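Local coordinates for type III CBASS phage resistance system CD-NTase-associated protein Cap8 (Pseudomonas aeruginosa, PDB 6P8P), which is a bacterial HORMA domain protein that probably helps regulate a cGAS-like nucleotidyltransferase in defence against bacteriophage, at residues Thr64-Arg69 against Pro95-Trp100. The protein carries 2 engineered substitutions. Sequence-based numbering, arbitrary orientation.
Sequences TCDGPR and PLKGDW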
loop_
_atom_site.group_PDB
_atom_site.type_symbol
_atom_site.label_atom_id
_atom_site.label_comp_id
_atom_site.label_asym_id
_atom_site.label_seq_id
_atom_site.Cartn_x
_atom_site.Cartn_y
_atom_site.Cartn_z
ATOM N N THR A 64 19.019 9.202 -1.341
ATOM C CA THR A 64 20.182 9.940 -0.856
ATOM C C THR A 64 21.083 8.991 -0.076
ATOM O O THR A 64 20.625 8.010 0.515
ATOM C CB THR A 64 19.768 11.129 0.022
ATOM O OG1 THR A 64 18.925 10.695 1.090
ATOM C CG2 THR A 64 19.015 12.180 -0.789
ATOM N N CYS A 65 22.382 9.275 -0.079
ATOM C CA CYS A 65 23.329 8.366 0.556
ATOM C C CYS A 65 24.643 9.121 0.733
ATOM O O CYS A 65 24.744 10.300 0.383
ATOM C CB CYS A 65 23.547 7.109 -0.285
ATOM S SG CYS A 65 24.503 7.435 -1.859
ATOM N N ASP A 66 25.640 8.428 1.285
ATOM C CA ASP A 66 27.036 8.884 1.251
ATOM C C ASP A 66 27.534 8.678 -0.181
ATOM O O ASP A 66 28.161 7.671 -0.529
ATOM C CB ASP A 66 27.901 8.122 2.246
ATOM C CG ASP A 66 29.383 8.423 2.085
ATOM O OD1 ASP A 66 29.719 9.486 1.528
ATOM O OD2 ASP A 66 30.205 7.577 2.506
ATOM N N GLY A 67 27.192 9.624 -1.045
ATOM C CA GLY A 67 27.471 9.492 -2.448
ATOM C C GLY A 67 26.428 10.226 -3.264
ATOM O O GLY A 67 25.684 11.072 -2.749
ATOM N N PRO A 68 26.331 9.889 -4.550
ATOM C CA PRO A 68 25.409 10.622 -5.430
ATOM C C PRO A 68 23.949 10.424 -5.057
ATOM O O PRO A 68 23.556 9.383 -4.551
ATOM C CB PRO A 68 25.695 10.038 -6.819
ATOM C CG PRO A 68 27.066 9.418 -6.709
ATOM C CD PRO A 68 27.186 8.941 -5.302
ATOM N N ARG A 69 23.151 11.442 -5.342
ATOM C CA ARG A 69 21.699 11.357 -5.244
ATOM C C ARG A 69 21.146 10.736 -6.510
ATOM O O ARG A 69 21.678 10.965 -7.601
ATOM C CB ARG A 69 21.134 12.762 -5.041
ATOM C CG ARG A 69 19.668 12.916 -5.223
ATOM C CD ARG A 69 19.239 14.352 -4.904
ATOM N NE ARG A 69 19.678 14.747 -3.575
ATOM C CZ ARG A 69 19.182 15.774 -2.894
ATOM N NH1 ARG A 69 18.217 16.516 -3.424
ATOM N NH2 ARG A 69 19.648 16.057 -1.683
ATOM N N PRO A 95 24.113 2.869 -4.177
ATOM C CA PRO A 95 23.158 3.982 -4.127
ATOM C C PRO A 95 22.564 4.245 -2.740
ATOM O O PRO A 95 21.954 5.303 -2.536
ATOM C CB PRO A 95 22.072 3.546 -5.118
ATOM C CG PRO A 95 22.652 2.448 -5.928
ATOM C CD PRO A 95 23.619 1.757 -5.017
ATOM N N LEU A 96 22.690 3.320 -1.796
ATOM C CA LEU A 96 22.223 3.547 -0.431
ATOM C C LEU A 96 23.372 3.476 0.579
ATOM O O LEU A 96 23.178 3.142 1.743
ATOM C CB LEU A 96 21.123 2.557 -0.070
ATOM C CG LEU A 96 19.862 2.616 -0.944
ATOM C CD1 LEU A 96 18.847 1.585 -0.475
ATOM C CD2 LEU A 96 19.230 3.987 -0.968
ATOM N N LYS A 97 24.565 3.850 0.154
ATOM C CA LYS A 97 25.734 3.778 1.023
ATOM C C LYS A 97 25.561 4.646 2.262
ATOM O O LYS A 97 25.128 5.802 2.175
ATOM C CB LYS A 97 26.962 4.212 0.233
ATOM C CG LYS A 97 28.278 4.004 0.982
ATOM C CD LYS A 97 29.422 4.422 0.061
ATOM C CE LYS A 97 30.753 3.903 0.584
ATOM N NZ LYS A 97 30.947 4.279 2.002
ATOM N N GLY A 98 25.898 4.081 3.420
ATOM C CA GLY A 98 26.005 4.903 4.614
ATOM C C GLY A 98 24.657 5.344 5.128
ATOM O O GLY A 98 23.707 4.565 5.194
ATOM N N ASP A 99 24.575 6.627 5.483
ATOM C CA ASP A 99 23.380 7.239 6.074
ATOM C C ASP A 99 22.409 7.568 4.940
ATOM O O ASP A 99 22.356 8.679 4.412
ATOM C CB ASP A 99 23.753 8.477 6.873
ATOM C CG ASP A 99 22.555 9.154 7.486
ATOM O OD1 ASP A 99 21.514 8.503 7.638
ATOM O OD2 ASP A 99 22.657 10.346 7.813
ATOM N N TRP A 100 21.633 6.569 4.554
ATOM C CA TRP A 100 20.811 6.666 3.360
ATOM C C TRP A 100 19.395 7.096 3.705
ATOM O O TRP A 100 18.940 6.994 4.848
ATOM C CB TRP A 100 20.787 5.325 2.616
ATOM C CG TRP A 100 20.122 4.203 3.351
ATOM C CD1 TRP A 100 20.710 3.317 4.220
ATOM C CD2 TRP A 100 18.736 3.827 3.272
ATOM N NE1 TRP A 100 19.781 2.419 4.679
ATOM C CE2 TRP A 100 18.554 2.723 4.128
ATOM C CE3 TRP A 100 17.629 4.331 2.577
ATOM C CZ2 TRP A 100 17.325 2.101 4.281
ATOM C CZ3 TRP A 100 16.406 3.718 2.747
ATOM C CH2 TRP A 100 16.261 2.622 3.588
HETATM O O HOH W 1 20.443 10.480 3.190
HETATM O O HOH W 2 29.686 5.540 4.396
HETATM O O HOH W 3 21.591 7.400 -4.491
#
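Asp66 and Lys97 join two loops at the strand ends of this HORMA domain through both backbone and side chains. The peptide N of Asp66 donates to Lys97 O over 2.8 Å in a nearly straight bond (166° at the hydrogen), although the donor stands 31° out of the carbonyl plane. Beyond it the two side chains run alongside each other in the same direction. Lys97, extended with CG trans to its own N (chi1 -172°) and bent only at its last torsion, lays CD 3.5 Å from Asp66 O and, in the Asp66 conformer described, brings NZ to a long, weak salt bridge with Asp66 OD2, at 3.4 Å. A water that accepts from NZ and donates to OD2 links the same two groups a second time.

Deeper in, Cys65 CB packs between two carbonyls, 3.2 Å from Lys97 O and 3.3 Å from Pro95 O. Beside it, Trp100 CA offers its hydrogen to Thr64 O, and a second water links Thr64 OG1 to Asp99 O.

Inverse gamma turns centred on Asp66 and Asp99 shape the two loops, while Arg124, salt-bridged to Asp99 and in cation-pi contact with Trp100, probably helps to hold the second. Thr64 also pairs through its backbone with Gly101, where strands 61-64 and 101-106 adjoin. The contact thus prolongs this strand pairing into the loops by one direct backbone hydrogen bond and bridging waters, with the exposed, water-bridged ion pair, seen in one of two Asp66 conformers, probably adding only modest strength.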